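Local structure of antitoxin HipB (Escherichia coli, 4Z5H) at residues A[7-12]-A[45-50]. The protein neutralises the toxin HipA and, as a homodimer, binds and bends the operator DNA of the hipBA operon to repress its transcription. The protein carries 1 engineered substitution. Residues are numbered along the deposited sequence; the frame is centred on the assembly and turned at random.
With nucleotides of chain B; nucleotides of chain C.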
ATOM      1  N   SER A   7      -2.159  -4.829  -7.371  1.00 10.04           N
ATOM      2  CA  SER A   7      -0.969  -4.184  -7.888  1.00  9.04           C
ATOM      3  C   SER A   7      -0.928  -2.669  -7.715  1.00  8.88           C
ATOM      4  O   SER A   7      -1.930  -2.024  -7.527  1.00  9.52           O
ATOM      5  CB  SER A   7      -0.744  -4.526  -9.366  1.00 13.24           C
ATOM      6  OG  SER A   7      -1.626  -3.827 -10.207  1.00 11.00           O
ATOM      7  N   PRO A   8       0.259  -2.097  -7.863  1.00  7.99           N
ATOM      8  CA  PRO A   8       0.383  -0.646  -7.760  1.00 10.51           C
ATOM      9  C   PRO A   8      -0.476   0.053  -8.825  1.00  9.94           C
ATOM     10  O   PRO A   8      -1.139   0.979  -8.484  1.00  9.40           O
ATOM     11  CB  PRO A   8       1.868  -0.393  -7.996  1.00  8.80           C
ATOM     12  CG  PRO A   8       2.525  -1.678  -7.648  1.00 12.16           C
ATOM     13  CD  PRO A   8       1.565  -2.724  -8.090  1.00  8.06           C
ATOM     14  N   THR A   9      -0.509  -0.443 -10.051  1.00  9.75           N
ATOM     15  CA  THR A   9      -1.331   0.153 -11.088  1.00 11.93           C
ATOM     16  C   THR A   9      -2.827   0.124 -10.746  1.00 11.41           C
ATOM     17  O   THR A   9      -3.491   1.120 -10.862  1.00 11.02           O
ATOM     18  CB  THR A   9      -1.120  -0.556 -12.442  1.00 13.91           C
ATOM     19  OG1 THR A   9       0.219  -0.379 -12.870  1.00 12.96           O
ATOM     20  CG2 THR A   9      -2.078  -0.019 -13.496  1.00 18.15           C
ATOM     21  N   GLN A  10      -3.310  -1.010 -10.275  1.00  9.85           N
ATOM     22  CA  GLN A  10      -4.684  -1.153  -9.853  1.00 10.76           C
ATOM     23  C   GLN A  10      -4.978  -0.209  -8.689  1.00 11.28           C
ATOM     24  O   GLN A  10      -6.004   0.409  -8.652  1.00 10.73           O
ATOM     25  CB  GLN A  10      -4.978  -2.592  -9.440  1.00 10.62           C
ATOM     26  CG  GLN A  10      -5.091  -3.588 -10.574  1.00 12.04           C
ATOM     27  CD  GLN A  10      -5.228  -5.020 -10.106  1.00 15.23           C
ATOM     28  OE1 GLN A  10      -5.588  -5.288  -8.993  1.00 11.36           O
ATOM     29  NE2 GLN A  10      -4.940  -5.937 -10.985  1.00 14.60           N
ATOM     30  N   LEU A  11      -4.037  -0.105  -7.770  1.00  9.06           N
ATOM     31  CA  LEU A  11      -4.182   0.766  -6.630  1.00  8.88           C
ATOM     32  C   LEU A  11      -4.287   2.234  -7.045  1.00  9.56           C
ATOM     33  O   LEU A  11      -5.152   2.935  -6.581  1.00  9.08           O
ATOM     34  CB  LEU A  11      -3.011   0.585  -5.678  1.00  7.17           C
ATOM     35  CG  LEU A  11      -2.972   1.454  -4.428  1.00 10.38           C
ATOM     36  CD1 LEU A  11      -4.258   1.442  -3.633  1.00 13.35           C
ATOM     37  CD2 LEU A  11      -1.762   1.130  -3.569  1.00  9.25           C
ATOM     38  N   ALA A  12      -3.390   2.657  -7.920  1.00  9.47           N
ATOM     39  CA  ALA A  12      -3.358   4.021  -8.414  1.00 11.14           C
ATOM     40  C   ALA A  12      -4.626   4.371  -9.200  1.00 12.00           C
ATOM     41  O   ALA A  12      -5.182   5.419  -9.022  1.00 11.17           O
ATOM     42  CB  ALA A  12      -2.124   4.257  -9.261  1.00 10.10           C
ATOM     43  N   ASN A  45       0.238   7.935 -12.306  1.00 11.65           N
ATOM     44  CA  ASN A  45       0.720   7.441 -13.578  1.00 16.12           C
ATOM     45  C   ASN A  45       1.841   6.420 -13.555  1.00 16.26           C
ATOM     46  O   ASN A  45       1.944   5.609 -14.429  1.00 18.09           O
ATOM     47  CB  ASN A  45       1.064   8.616 -14.482  1.00 16.67           C
ATOM     48  CG  ASN A  45      -0.134   9.474 -14.742  1.00 20.81           C
ATOM     49  OD1 ASN A  45      -1.053   9.050 -15.407  1.00 20.09           O
ATOM     50  ND2 ASN A  45      -0.157  10.652 -14.163  1.00 16.77           N
ATOM     51  N   ASN A  46       2.676   6.503 -12.548  1.00 13.36           N
ATOM     52  CA  ASN A  46       3.841   5.685 -12.458  1.00 15.70           C
ATOM     53  C   ASN A  46       4.008   5.123 -11.030  1.00 15.30           C
ATOM     54  O   ASN A  46       5.008   5.356 -10.401  1.00 14.11           O
ATOM     55  CB  ASN A  46       5.018   6.560 -12.852  1.00 19.73           C
ATOM     56  CG  ASN A  46       6.272   5.779 -13.101  1.00 29.06           C
ATOM     57  OD1 ASN A  46       6.230   4.678 -13.602  1.00 33.78           O
ATOM     58  ND2 ASN A  46       7.397   6.351 -12.743  1.00 31.03           N
ATOM     59  N   PRO A  47       3.017   4.377 -10.553  1.00 13.65           N
ATOM     60  CA  PRO A  47       2.944   3.990  -9.133  1.00 13.05           C
ATOM     61  C   PRO A  47       3.966   2.971  -8.587  1.00 13.75           C
ATOM     62  O   PRO A  47       4.143   2.894  -7.397  1.00 13.87           O
ATOM     63  CB  PRO A  47       1.542   3.427  -8.996  1.00 11.53           C
ATOM     64  CG  PRO A  47       1.234   2.904 -10.327  1.00 12.54           C
ATOM     65  CD  PRO A  47       1.873   3.843 -11.298  1.00 12.17           C
ATOM     66  N   ASP A  48       4.617   2.225  -9.454  1.00 14.16           N
ATOM     67  CA  ASP A  48       5.382   1.057  -9.056  1.00 14.71           C
ATOM     68  C   ASP A  48       6.504   1.347  -8.052  1.00 15.18           C
ATOM     69  O   ASP A  48       6.695   0.594  -7.137  1.00 15.47           O
ATOM     70  CB  ASP A  48       5.991   0.378 -10.276  1.00 14.99           C
ATOM     71  CG  ASP A  48       5.047  -0.560 -10.964  1.00 19.54           C
ATOM     72  OD1 ASP A  48       3.964  -0.818 -10.477  1.00 20.22           O
ATOM     73  OD2 ASP A  48       5.406  -1.049 -12.016  1.00 27.14           O
ATOM     74  N   ASN A  49       7.222   2.440  -8.229  1.00 13.91           N
ATOM     75  CA  ASN A  49       8.305   2.782  -7.328  1.00 16.32           C
ATOM     76  C   ASN A  49       7.948   3.840  -6.293  1.00 15.71           C
ATOM     77  O   ASN A  49       8.800   4.309  -5.587  1.00 19.94           O
ATOM     78  CB  ASN A  49       9.575   3.133  -8.093  1.00 19.91           C
ATOM     79  CG  ASN A  49      10.047   2.009  -8.978  1.00 21.27           C
ATOM     80  OD1 ASN A  49      10.258   2.199 -10.144  1.00 28.12           O
ATOM     81  ND2 ASN A  49      10.211   0.846  -8.419  1.00 22.03           N
ATOM     82  N   THR A  50       6.676   4.194  -6.232  1.00 14.45           N
ATOM     83  CA  THR A  50       6.145   5.092  -5.229  1.00 12.86           C
ATOM     84  C   THR A  50       6.315   4.506  -3.810  1.00 12.68           C
ATOM     85  O   THR A  50       6.140   3.343  -3.601  1.00 11.45           O
ATOM     86  CB  THR A  50       4.656   5.364  -5.503  1.00 13.05           C
ATOM     87  OG1 THR A  50       4.530   6.088  -6.719  1.00 18.96           O
ATOM     88  CG2 THR A  50       4.041   6.176  -4.404  1.00 12.49           C
TER
ATOM     89  P    DA B  12      10.438   6.974  -9.745  1.00 28.90           P
ATOM     90  OP1  DA B  12       9.104   6.396  -9.904  1.00 38.24           O
ATOM     91  OP2  DA B  12      10.859   8.086 -10.598  1.00 30.86           O
ATOM     92  O5'  DA B  12      10.554   7.403  -8.225  1.00 30.17           O
ATOM     93  C5'  DA B  12      10.655   6.416  -7.191  1.00 26.10           C
ATOM     94  C4'  DA B  12      10.488   7.067  -5.841  1.00 22.72           C
ATOM     95  O4'  DA B  12      11.704   7.752  -5.489  1.00 23.64           O
ATOM     96  C3'  DA B  12       9.400   8.129  -5.781  1.00 21.92           C
ATOM     97  O3'  DA B  12       8.908   8.221  -4.454  1.00 18.56           O
ATOM     98  C2'  DA B  12      10.141   9.396  -6.160  1.00 20.75           C
ATOM     99  C1'  DA B  12      11.541   9.154  -5.613  1.00 26.77           C
ATOM    100  N9   DA B  12      12.609   9.637  -6.477  1.00 27.88           N
ATOM    101  C8   DA B  12      12.682   9.600  -7.846  1.00 30.48           C
ATOM    102  N7   DA B  12      13.799  10.080  -8.330  1.00 28.59           N
ATOM    103  C5   DA B  12      14.517  10.447  -7.202  1.00 27.45           C
ATOM    104  C6   DA B  12      15.785  11.017  -7.037  1.00 27.14           C
ATOM    105  N6   DA B  12      16.592  11.333  -8.051  1.00 26.60           N
ATOM    106  N1   DA B  12      16.203  11.261  -5.777  1.00 30.54           N
ATOM    107  C2   DA B  12      15.397  10.935  -4.761  1.00 30.30           C
ATOM    108  N3   DA B  12      14.186  10.393  -4.788  1.00 21.60           N
ATOM    109  C4   DA B  12      13.799  10.170  -6.054  1.00 27.79           C
TER
ATOM    110  P    DA C   3      -1.590  13.982 -14.888  1.00 13.92           P
ATOM    111  OP1  DA C   3      -2.793  13.283 -15.244  1.00 14.59           O
ATOM    112  OP2  DA C   3      -0.994  13.753 -13.585  1.00 14.57           O
ATOM    113  O5'  DA C   3      -0.493  13.726 -15.993  1.00 12.48           O
ATOM    114  C5'  DA C   3      -0.734  14.095 -17.359  1.00 17.18           C
ATOM    115  C4'  DA C   3       0.484  14.731 -17.987  1.00 16.11           C
ATOM    116  O4'  DA C   3       0.722  16.044 -17.437  1.00 15.93           O
ATOM    117  C3'  DA C   3       1.796  13.959 -17.845  1.00 17.28           C
ATOM    118  O3'  DA C   3       2.433  13.983 -19.116  1.00 19.79           O
ATOM    119  C2'  DA C   3       2.554  14.746 -16.797  1.00 18.50           C
ATOM    120  C1'  DA C   3       2.062  16.161 -17.029  1.00 16.16           C
ATOM    121  N9   DA C   3       2.091  17.028 -15.858  1.00 16.66           N
ATOM    122  C8   DA C   3       1.685  16.734 -14.585  1.00 15.80           C
ATOM    123  N7   DA C   3       1.825  17.727 -13.744  1.00 18.51           N
ATOM    124  C5   DA C   3       2.337  18.753 -14.521  1.00 17.45           C
ATOM    125  C6   DA C   3       2.706  20.077 -14.222  1.00 18.61           C
ATOM    126  N6   DA C   3       2.611  20.618 -13.009  1.00 13.74           N
ATOM    127  N1   DA C   3       3.200  20.829 -15.225  1.00 17.71           N
ATOM    128  C2   DA C   3       3.296  20.290 -16.441  1.00 17.04           C
ATOM    129  N3   DA C   3       2.999  19.060 -16.843  1.00 17.30           N
ATOM    130  C4   DA C   3       2.511  18.335 -15.825  1.00 17.73           C
TER
HETATM  131  O   HOH W   1       1.662  -2.174 -11.381  1.00 15.25           O
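Pro47 packs its ring against the start of helix 8-21, where Pro8 and Ala12, about one turn apart, receive it. Its CB lies 3.8 Å from Ala12 CB and 4.0 Å from Pro8 CB, while its CG rests on the Pro8-Thr9 peptide, 3.6 Å from Pro8 O. Asp48 flanks this apolar patch with a carboxylate oxygen: its side chain crosses the Pro8 ring at about a right angle and brings OD1 to 3.3 Å from both Pro8 CB and Pro8 CG. With CG beside its own backbone N (chi1 -84°), the carboxylate reaches back toward the helix start. There a water links the segments, donating to Asp48 OD1 at 2.8 Å and accepting from Thr9 N at 3.1 Å, so a first-turn amide that has no helical acceptor is satisfied. The next such amide, Gln10 N, is capped by Ser7 OG in a nearly straight bond (3.3 Å, 170°). At the C-terminal end of helix 37-45, which closes the DNA-binding helix-turn-helix motif of this Cro/C1-type domain, Asn45 ND2 bonds weakly to OP2 of DA3 of chain C. The contact thus packs the loop directly after that motif, leading to helix 52-61, on the domain's first helix, with Phe43 also touching Ala12 and Phe56 of the second subunit packing on Pro8.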